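Local coordinates for protein racemase (Pseudovibrio sp. JE062, PDB 3MKC) that is a racemase-family member of the enolase superfamily, pairing a mandelate racemase-type N-terminal domain with a barrel-type C-terminal domain, at residues A10-I15 with R78-I83; R259-E264 with V281-S286; V309-H314 with V332-Y337. One frame throughout, in Å; residues are numbered along the deposited sequence.

Contact 1: A10-I15 with R78-I83; sequences APIKSI and RLPIEI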
loop_
_atom_site.group_PDB
_atom_site.type_symbol
_atom_site.label_atom_id
_atom_site.label_comp_id
_atom_site.label_asym_id
_atom_site.label_seq_id
_atom_site.Cartn_x
_atom_site.Cartn_y
_atom_site.Cartn_z
ATOM N N ALA A 10 -27.916 4.938 -2.080
ATOM C CA ALA A 10 -28.739 3.930 -1.413
ATOM C C ALA A 10 -27.962 3.202 -0.326
ATOM O O ALA A 10 -26.737 3.125 -0.377
ATOM C CB ALA A 10 -29.258 2.934 -2.435
ATOM N N PRO A 11 -28.676 2.625 0.658
ATOM C CA PRO A 11 -28.044 1.900 1.764
ATOM C C PRO A 11 -27.317 0.642 1.325
ATOM O O PRO A 11 -27.655 0.030 0.308
ATOM C CB PRO A 11 -29.221 1.565 2.689
ATOM C CG PRO A 11 -30.300 2.546 2.289
ATOM C CD PRO A 11 -30.139 2.604 0.799
ATOM N N ILE A 12 -26.319 0.258 2.109
ATOM C CA ILE A 12 -25.546 -0.946 1.841
ATOM C C ILE A 12 -26.448 -2.146 2.123
ATOM O O ILE A 12 -27.090 -2.210 3.172
ATOM C CB ILE A 12 -24.306 -1.013 2.761
ATOM C CG1 ILE A 12 -23.351 0.125 2.411
ATOM C CG2 ILE A 12 -23.629 -2.375 2.643
ATOM C CD1 ILE A 12 -22.137 0.205 3.311
ATOM N N LYS A 13 -26.502 -3.086 1.187
ATOM C CA LYS A 13 -27.334 -4.271 1.360
ATOM C C LYS A 13 -26.516 -5.473 1.822
ATOM O O LYS A 13 -26.964 -6.259 2.660
ATOM C CB LYS A 13 -28.045 -4.609 0.049
ATOM C CG LYS A 13 -28.917 -5.857 0.122
ATOM C CD LYS A 13 -29.611 -6.099 -1.205
ATOM C CE LYS A 13 -30.462 -7.354 -1.182
ATOM N NZ LYS A 13 -31.238 -7.465 -2.451
ATOM N N SER A 14 -25.315 -5.620 1.276
ATOM C CA SER A 14 -24.475 -6.745 1.651
ATOM C C SER A 14 -22.990 -6.461 1.510
ATOM O O SER A 14 -22.573 -5.554 0.788
ATOM C CB SER A 14 -24.827 -7.973 0.804
ATOM O OG SER A 14 -24.418 -7.801 -0.545
ATOM N N ILE A 15 -22.198 -7.251 2.219
ATOM C CA ILE A 15 -20.753 -7.135 2.175
ATOM C C ILE A 15 -20.219 -8.555 2.122
ATOM O O ILE A 15 -20.420 -9.353 3.046
ATOM C CB ILE A 15 -20.194 -6.403 3.410
ATOM C CG1 ILE A 15 -20.703 -4.955 3.423
ATOM C CG2 ILE A 15 -18.664 -6.427 3.376
ATOM C CD1 ILE A 15 -20.146 -4.104 4.559
ATOM N N ARG A 78 -26.171 1.264 6.138
ATOM C CA ARG A 78 -25.658 2.631 6.095
ATOM C C ARG A 78 -25.487 3.156 4.673
ATOM O O ARG A 78 -25.349 2.383 3.723
ATOM C CB ARG A 78 -24.306 2.712 6.826
ATOM C CG ARG A 78 -24.343 2.321 8.308
ATOM C CD ARG A 78 -25.217 3.270 9.110
ATOM N NE ARG A 78 -24.699 4.636 9.118
ATOM C CZ ARG A 78 -23.704 5.054 9.894
ATOM N NH1 ARG A 78 -23.115 4.208 10.733
ATOM N NH2 ARG A 78 -23.294 6.319 9.836
ATOM N N LEU A 79 -25.510 4.480 4.533
ATOM C CA LEU A 79 -25.325 5.111 3.231
ATOM C C LEU A 79 -23.815 5.165 3.003
ATOM O O LEU A 79 -23.083 5.728 3.817
ATOM C CB LEU A 79 -25.927 6.519 3.244
ATOM C CG LEU A 79 -27.426 6.561 3.574
ATOM C CD1 LEU A 79 -27.925 8.000 3.635
ATOM C CD2 LEU A 79 -28.192 5.773 2.527
ATOM N N PRO A 80 -23.337 4.573 1.895
ATOM C CA PRO A 80 -21.931 4.488 1.479
ATOM C C PRO A 80 -21.148 5.796 1.519
ATOM O O PRO A 80 -19.924 5.786 1.672
ATOM C CB PRO A 80 -22.024 3.930 0.063
ATOM C CG PRO A 80 -23.271 3.118 0.101
ATOM C CD PRO A 80 -24.208 4.021 0.845
ATOM N N ILE A 81 -21.854 6.914 1.376
ATOM C CA ILE A 81 -21.230 8.229 1.383
ATOM C C ILE A 81 -20.637 8.621 2.745
ATOM O O ILE A 81 -19.717 9.429 2.805
ATOM C CB ILE A 81 -22.235 9.318 0.926
ATOM C CG1 ILE A 81 -21.553 10.686 0.876
ATOM C CG2 ILE A 81 -23.421 9.377 1.883
ATOM C CD1 ILE A 81 -20.374 10.758 -0.070
ATOM N N GLU A 82 -21.151 8.048 3.830
ATOM C CA GLU A 82 -20.642 8.370 5.166
ATOM C C GLU A 82 -19.485 7.437 5.514
ATOM O O GLU A 82 -19.519 6.730 6.522
ATOM C CB GLU A 82 -21.751 8.220 6.213
ATOM C CG GLU A 82 -23.023 8.984 5.880
ATOM C CD GLU A 82 -23.945 9.120 7.071
ATOM O OE1 GLU A 82 -24.409 8.090 7.592
ATOM O OE2 GLU A 82 -24.200 10.264 7.497
ATOM N N ILE A 83 -18.453 7.454 4.682
ATOM C CA ILE A 83 -17.305 6.582 4.883
ATOM C C ILE A 83 -16.604 6.773 6.215
ATOM O O ILE A 83 -16.237 5.800 6.868
ATOM C CB ILE A 83 -16.277 6.758 3.756
ATOM C CG1 ILE A 83 -16.990 6.671 2.404
ATOM C CG2 ILE A 83 -15.206 5.684 3.858
ATOM C CD1 ILE A 83 -16.076 6.831 1.204
#
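Ile12 opens the strand 12-22 by giving its backbone N-H to Arg78 O, a 2.8 Å hydrogen bond whose N-H...O angle is 152° and whose donor sits somewhat off the carbonyl plane. The same oxygen is approached by Pro11 CA, at 3.4 Å, in a CA-H...O contact, and by Ile12 CG1. Meanwhile the Arg78 guanidinium reaches forward within its own segment, where NH2 forms a salt bridge with Glu82 OE1 at 3.1 Å. Next in order, the Leu79 side chain sets off away from 10-15, but its methyl CD2 comes back to lie alongside the proline, 3.9 Å from Pro11 CG. The contact joins the edge strand of the three-stranded antiparallel sheet to the loop entering a helix, within the N-terminal domain of the mandelate racemase family. The Pro80 ring and the Ile12 side chain pass each other antiparallel, Pro80 CG 3.8 Å from Ile12 CG1; with CG1 anti to the carbonyl carbon (chi1 -66°), that branch is turned toward Arg78 O and the proline. On helix 102-122, Leu117 and Gln121 also touch the Pro80 ring. Leu79 to Glu82 form a type I beta turn, and Glu82 occupies the N-cap position of helix 83-93.

Contact 2: R259-E264 with V281-S286; sequences RICGAE and VHLLQS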
loop_
_atom_site.group_PDB
_atom_site.type_symbol
_atom_site.label_atom_id
_atom_site.label_comp_id
_atom_site.label_asym_id
_atom_site.label_seq_id
_atom_site.Cartn_x
_atom_site.Cartn_y
_atom_site.Cartn_z
ATOM N N ARG A 259 17.258 8.673 4.462
ATOM C CA ARG A 259 15.849 8.761 4.826
ATOM C C ARG A 259 15.574 7.393 5.437
ATOM O O ARG A 259 15.948 6.366 4.864
ATOM C CB ARG A 259 14.943 8.931 3.606
ATOM C CG ARG A 259 14.827 10.340 3.043
ATOM C CD ARG A 259 13.540 10.420 2.217
ATOM N NE ARG A 259 13.331 11.710 1.575
ATOM C CZ ARG A 259 13.958 12.115 0.478
ATOM N NH1 ARG A 259 14.849 11.333 -0.116
ATOM N NH2 ARG A 259 13.676 13.301 -0.043
ATOM N N ILE A 260 14.949 7.370 6.605
ATOM C CA ILE A 260 14.633 6.106 7.262
ATOM C C ILE A 260 13.129 5.901 7.184
ATOM O O ILE A 260 12.364 6.790 7.540
ATOM C CB ILE A 260 15.071 6.133 8.743
ATOM C CG1 ILE A 260 16.561 6.467 8.832
ATOM C CG2 ILE A 260 14.791 4.794 9.404
ATOM C CD1 ILE A 260 17.451 5.487 8.090
ATOM N N CYS A 261 12.709 4.742 6.685
ATOM C CA CYS A 261 11.286 4.443 6.567
ATOM C C CYS A 261 10.846 3.546 7.705
ATOM O O CYS A 261 11.662 2.924 8.374
ATOM C CB CYS A 261 10.992 3.685 5.276
ATOM S SG CYS A 261 11.679 4.420 3.793
ATOM N N GLY A 262 9.537 3.466 7.893
ATOM C CA GLY A 262 8.995 2.594 8.913
ATOM C C GLY A 262 7.504 2.404 8.710
ATOM O O GLY A 262 6.909 3.013 7.817
ATOM N N ALA A 263 6.920 1.516 9.513
ATOM C CA ALA A 263 5.477 1.262 9.511
ATOM C C ALA A 263 4.881 0.396 8.403
ATOM O O ALA A 263 3.667 0.305 8.280
ATOM C CB ALA A 263 4.737 2.588 9.577
ATOM N N GLU A 264 5.727 -0.243 7.607
ATOM C CA GLU A 264 5.240 -1.101 6.533
ATOM C C GLU A 264 4.172 -2.091 6.996
ATOM O O GLU A 264 3.174 -2.284 6.315
ATOM C CB GLU A 264 6.399 -1.894 5.911
ATOM C CG GLU A 264 5.924 -3.124 5.130
ATOM C CD GLU A 264 7.039 -3.869 4.429
ATOM O OE1 GLU A 264 8.046 -4.208 5.084
ATOM O OE2 GLU A 264 6.898 -4.126 3.213
ATOM N N VAL A 281 11.034 8.545 12.148
ATOM C CA VAL A 281 11.221 8.223 10.734
ATOM C C VAL A 281 10.844 9.342 9.762
ATOM O O VAL A 281 10.019 10.197 10.075
ATOM C CB VAL A 281 10.469 6.910 10.349
ATOM C CG1 VAL A 281 11.019 5.761 11.169
ATOM C CG2 VAL A 281 8.974 7.056 10.567
ATOM N N HIS A 282 11.482 9.341 8.594
ATOM C CA HIS A 282 11.223 10.356 7.572
ATOM C C HIS A 282 10.043 9.993 6.708
ATOM O O HIS A 282 9.467 10.853 6.057
ATOM C CB HIS A 282 12.390 10.500 6.583
ATOM C CG HIS A 282 13.698 10.867 7.199
ATOM N ND1 HIS A 282 14.469 9.969 7.904
ATOM C CD2 HIS A 282 14.420 12.013 7.135
ATOM C CE1 HIS A 282 15.610 10.542 8.242
ATOM N NE2 HIS A 282 15.605 11.782 7.786
ATOM N N LEU A 283 9.704 8.713 6.683
ATOM C CA LEU A 283 8.648 8.259 5.797
ATOM C C LEU A 283 7.893 7.061 6.358
ATOM O O LEU A 283 8.495 6.147 6.916
ATOM C CB LEU A 283 9.305 7.909 4.456
ATOM C CG LEU A 283 8.499 7.625 3.192
ATOM C CD1 LEU A 283 9.357 7.974 1.970
ATOM C CD2 LEU A 283 8.067 6.169 3.167
ATOM N N LEU A 284 6.572 7.082 6.196
ATOM C CA LEU A 284 5.700 6.009 6.664
ATOM C C LEU A 284 5.199 5.189 5.482
ATOM O O LEU A 284 4.859 5.739 4.437
ATOM C CB LEU A 284 4.497 6.592 7.399
ATOM C CG LEU A 284 4.815 7.382 8.671
ATOM C CD1 LEU A 284 3.549 8.079 9.138
ATOM C CD2 LEU A 284 5.344 6.442 9.758
ATOM N N GLN A 285 5.116 3.875 5.668
ATOM C CA GLN A 285 4.674 2.990 4.602
ATOM C C GLN A 285 3.403 2.198 4.920
ATOM O O GLN A 285 3.185 1.115 4.363
ATOM C CB GLN A 285 5.815 2.041 4.229
ATOM C CG GLN A 285 7.081 2.796 3.830
ATOM C CD GLN A 285 8.251 1.890 3.499
ATOM O OE1 GLN A 285 8.589 0.989 4.261
ATOM N NE2 GLN A 285 8.885 2.138 2.357
ATOM N N SER A 286 2.571 2.740 5.808
ATOM C CA SER A 286 1.311 2.094 6.176
ATOM C C SER A 286 0.584 1.664 4.899
ATOM O O SER A 286 0.436 2.447 3.965
ATOM C CB SER A 286 0.453 3.065 6.980
ATOM O OG SER A 286 1.196 3.574 8.076
#
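Between Cys261 and Gly262 on one strand and Leu283 and Leu284 on the other, this contact gives a compact example of parallel pairing in a beta-alpha-beta unit. Backbone hydrogen bonds carry the register. Ile260 O accepts His282 N at 2.9 Å and, weakly, Leu283 N. Gly262 then bonds in both directions: its N reaches Leu283 O at 3.0 Å, and its O receives Gln285 N at 2.9 Å. Two CA-H...O contacts, from Cys261 CA to Leu283 O and from Leu284 CA to Gly262 O, accompany this ladder.

A CH-pi contact marks the beginning of the pairing: the imidazole of His282 lies under the Arg259 backbone. Arg259 CA stands 3.8 Å from the ring centroid, 19° off the normal, over one face. The arginine's charged end turns to Tyr235, whose backbone O receives NH1 and whose ring makes a cation-pi contact with it.

Side-chain packing divides between the two sides of the sheet. Cys261 SG meets Leu283 CD2 at 4.1 Å, and the extended Gln285 chain lays its amide carbon CD 3.7 Å from Cys261 CB; with CG beside the backbone N (chi1 -56°), that amide is carried back over the cysteine. Its NE2 makes a weak hydrogen bond to Glu238. On the other side, Ala263 CB touches Leu284 CD2 at 3.9 Å.

Phe236 of strand 236-238 packs against Cys261, Leu283 and Gln285. Trp275, on the crossover helix 268-277, touches Ala263, Val281 and Leu284, while helix 246-255 lies against Ile260 and His282. Beyond strand 283-284, strand 310-311 continues the parallel sheet.

Contact 3: V309-H314 with V332-Y337; sequences VQVMPH and VGNAPY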
loop_
_atom_site.group_PDB
_atom_site.type_symbol
_atom_site.label_atom_id
_atom_site.label_comp_id
_atom_site.label_asym_id
_atom_site.label_seq_id
_atom_site.Cartn_x
_atom_site.Cartn_y
_atom_site.Cartn_z
ATOM N N VAL A 309 6.821 14.486 7.669
ATOM C CA VAL A 309 7.021 13.080 7.358
ATOM C C VAL A 309 6.279 12.732 6.071
ATOM O O VAL A 309 5.101 13.040 5.926
ATOM C CB VAL A 309 6.494 12.200 8.507
ATOM C CG1 VAL A 309 6.499 10.731 8.114
ATOM C CG2 VAL A 309 7.358 12.418 9.747
ATOM N N GLN A 310 6.980 12.090 5.144
ATOM C CA GLN A 310 6.376 11.688 3.879
ATOM C C GLN A 310 5.639 10.378 4.048
ATOM O O GLN A 310 5.955 9.592 4.939
ATOM C CB GLN A 310 7.455 11.476 2.810
ATOM C CG GLN A 310 8.327 12.676 2.546
ATOM C CD GLN A 310 9.171 12.498 1.294
ATOM O OE1 GLN A 310 9.564 11.380 0.952
ATOM N NE2 GLN A 310 9.461 13.597 0.613
ATOM N N VAL A 311 4.654 10.143 3.187
ATOM C CA VAL A 311 3.926 8.889 3.226
ATOM C C VAL A 311 3.890 8.302 1.824
ATOM O O VAL A 311 3.506 8.972 0.870
ATOM C CB VAL A 311 2.482 9.058 3.712
ATOM C CG1 VAL A 311 1.780 7.696 3.728
ATOM C CG2 VAL A 311 2.469 9.673 5.109
HETATM N N MSE A 312 4.334 7.058 1.715
HETATM C CA MSE A 312 4.326 6.317 0.456
HETATM C C MSE A 312 3.784 4.977 0.911
HETATM O O MSE A 312 4.541 4.095 1.312
HETATM C CB MSE A 312 5.737 6.158 -0.106
HETATM C CG MSE A 312 6.339 7.451 -0.646
HETATM SE SE MSE A 312 7.951 7.164 -1.639
HETATM C CE MSE A 312 8.405 8.988 -1.892
ATOM N N PRO A 313 2.455 4.816 0.875
ATOM C CA PRO A 313 1.833 3.567 1.311
ATOM C C PRO A 313 2.350 2.317 0.628
ATOM O O PRO A 313 2.509 2.284 -0.595
ATOM C CB PRO A 313 0.350 3.803 1.035
ATOM C CG PRO A 313 0.208 5.291 1.136
ATOM C CD PRO A 313 1.432 5.765 0.399
ATOM N N HIS A 314 2.617 1.291 1.428
ATOM C CA HIS A 314 3.089 0.025 0.888
ATOM C C HIS A 314 1.993 -0.458 -0.052
ATOM O O HIS A 314 0.804 -0.375 0.268
ATOM C CB HIS A 314 3.290 -0.982 2.014
ATOM C CG HIS A 314 3.596 -2.368 1.540
ATOM N ND1 HIS A 314 4.773 -2.695 0.902
ATOM C CD2 HIS A 314 2.882 -3.513 1.620
ATOM C CE1 HIS A 314 4.771 -3.985 0.613
ATOM N NE2 HIS A 314 3.633 -4.504 1.038
ATOM N N VAL A 332 -4.467 12.734 -1.614
ATOM C CA VAL A 332 -3.880 12.652 -0.276
ATOM C C VAL A 332 -2.361 12.706 -0.204
ATOM O O VAL A 332 -1.805 13.343 0.693
ATOM C CB VAL A 332 -4.336 11.347 0.413
ATOM C CG1 VAL A 332 -3.935 11.355 1.883
ATOM C CG2 VAL A 332 -5.845 11.181 0.254
ATOM N N GLY A 333 -1.698 12.024 -1.137
ATOM C CA GLY A 333 -0.243 11.974 -1.159
ATOM C C GLY A 333 0.486 13.271 -0.872
ATOM O O GLY A 333 0.110 14.334 -1.371
ATOM N N ASN A 334 1.539 13.184 -0.064
ATOM C CA ASN A 334 2.326 14.358 0.286
ATOM C C ASN A 334 3.782 14.194 -0.130
ATOM O O ASN A 334 4.633 15.000 0.253
ATOM C CB ASN A 334 2.244 14.636 1.793
ATOM C CG ASN A 334 3.038 13.639 2.626
ATOM O OD1 ASN A 334 3.559 12.654 2.114
ATOM N ND2 ASN A 334 3.123 13.894 3.927
ATOM N N ALA A 335 4.059 13.160 -0.922
ATOM C CA ALA A 335 5.421 12.883 -1.373
ATOM C C ALA A 335 5.550 12.866 -2.893
ATOM O O ALA A 335 4.554 12.776 -3.606
ATOM C CB ALA A 335 5.891 11.552 -0.796
ATOM N N PRO A 336 6.790 12.945 -3.409
ATOM C CA PRO A 336 7.032 12.942 -4.859
ATOM C C PRO A 336 6.634 11.646 -5.554
ATOM O O PRO A 336 6.310 11.647 -6.744
ATOM C CB PRO A 336 8.543 13.171 -4.971
ATOM C CG PRO A 336 8.914 13.822 -3.677
ATOM C CD PRO A 336 8.056 13.102 -2.675
ATOM N N TYR A 337 6.684 10.540 -4.821
ATOM C CA TYR A 337 6.351 9.238 -5.382
ATOM C C TYR A 337 5.470 8.441 -4.425
ATOM O O TYR A 337 5.204 8.872 -3.301
ATOM C CB TYR A 337 7.626 8.429 -5.634
ATOM C CG TYR A 337 8.728 9.187 -6.345
ATOM C CD1 TYR A 337 8.585 9.578 -7.674
ATOM C CD2 TYR A 337 9.923 9.493 -5.689
ATOM C CE1 TYR A 337 9.603 10.251 -8.337
ATOM C CE2 TYR A 337 10.952 10.169 -6.344
ATOM C CZ TYR A 337 10.784 10.543 -7.668
ATOM O OH TYR A 337 11.791 11.203 -8.330
HETATM O O HOH W 1 7.514 16.044 1.117
HETATM O O HOH W 2 2.663 10.643 -1.181
#
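Asn334 grips the edge of strand 310-311 with both ends of its side-chain amide, much as a neighbouring strand would pair with its backbone, in the barrel-type C-terminal domain of the enolase superfamily. ND2 donates to Val309 O at 2.9 Å, tilted modestly from the carbonyl plane, and OD1 accepts Val311 N, also at 2.9 Å, in its carbonyl plane and on a lone pair. The group reaches the strand because Asn334 CG sits between the backbone N and the carbonyl carbon (chi1 73°). ND2 also bonds Thr305.

Water extends this polar grip. One molecule donates to Val311 O and accepts from Ala335 N; another links Gln310 NE2 to Asn334 O by longer bonds. The Gln310 oxygen OE1 is held by Tyr235.

Van der Waals packing completes the contact. Gln310 CB lies 3.9 Å from Ala335 CB, and the Gln310 chain crosses Pro336 at about a right angle, Gln310 NE2 coming 3.6 Å from Pro336 CD. Met312, a selenomethionine, extends its chain beyond CG toward the loop: CG passes 3.2 Å from Tyr337 O, and CE packs 3.8 Å from Ala335 CB, then comes near the plane of the Tyr337 ring at its edge, 3.9 Å from Tyr337 CB.

How the contacts relate
From the N terminus, contact 1 comes first, closing a long loop that brings the start of strand 12-22 against the approach to helix 83-93 within the N-terminal domain. The chain then runs into the barrel-type domain, where contact 2 closes the shorter crossover through helix 268-277. After a second crossover through helix 293-306, contact 3 closes the excursion through helix 319-331, bringing the loop after it back to strand 310-311. The three follow in series, none nesting in or crossing another. Contacts 2 and 3 adjoin: strands 283-284 and 310-311 are neighbours in one parallel sheet, joined by Leu284 N to Gln310 O, probably a hydrogen bond. Contact 1 stands apart from contact 2, about 33 Å between centres.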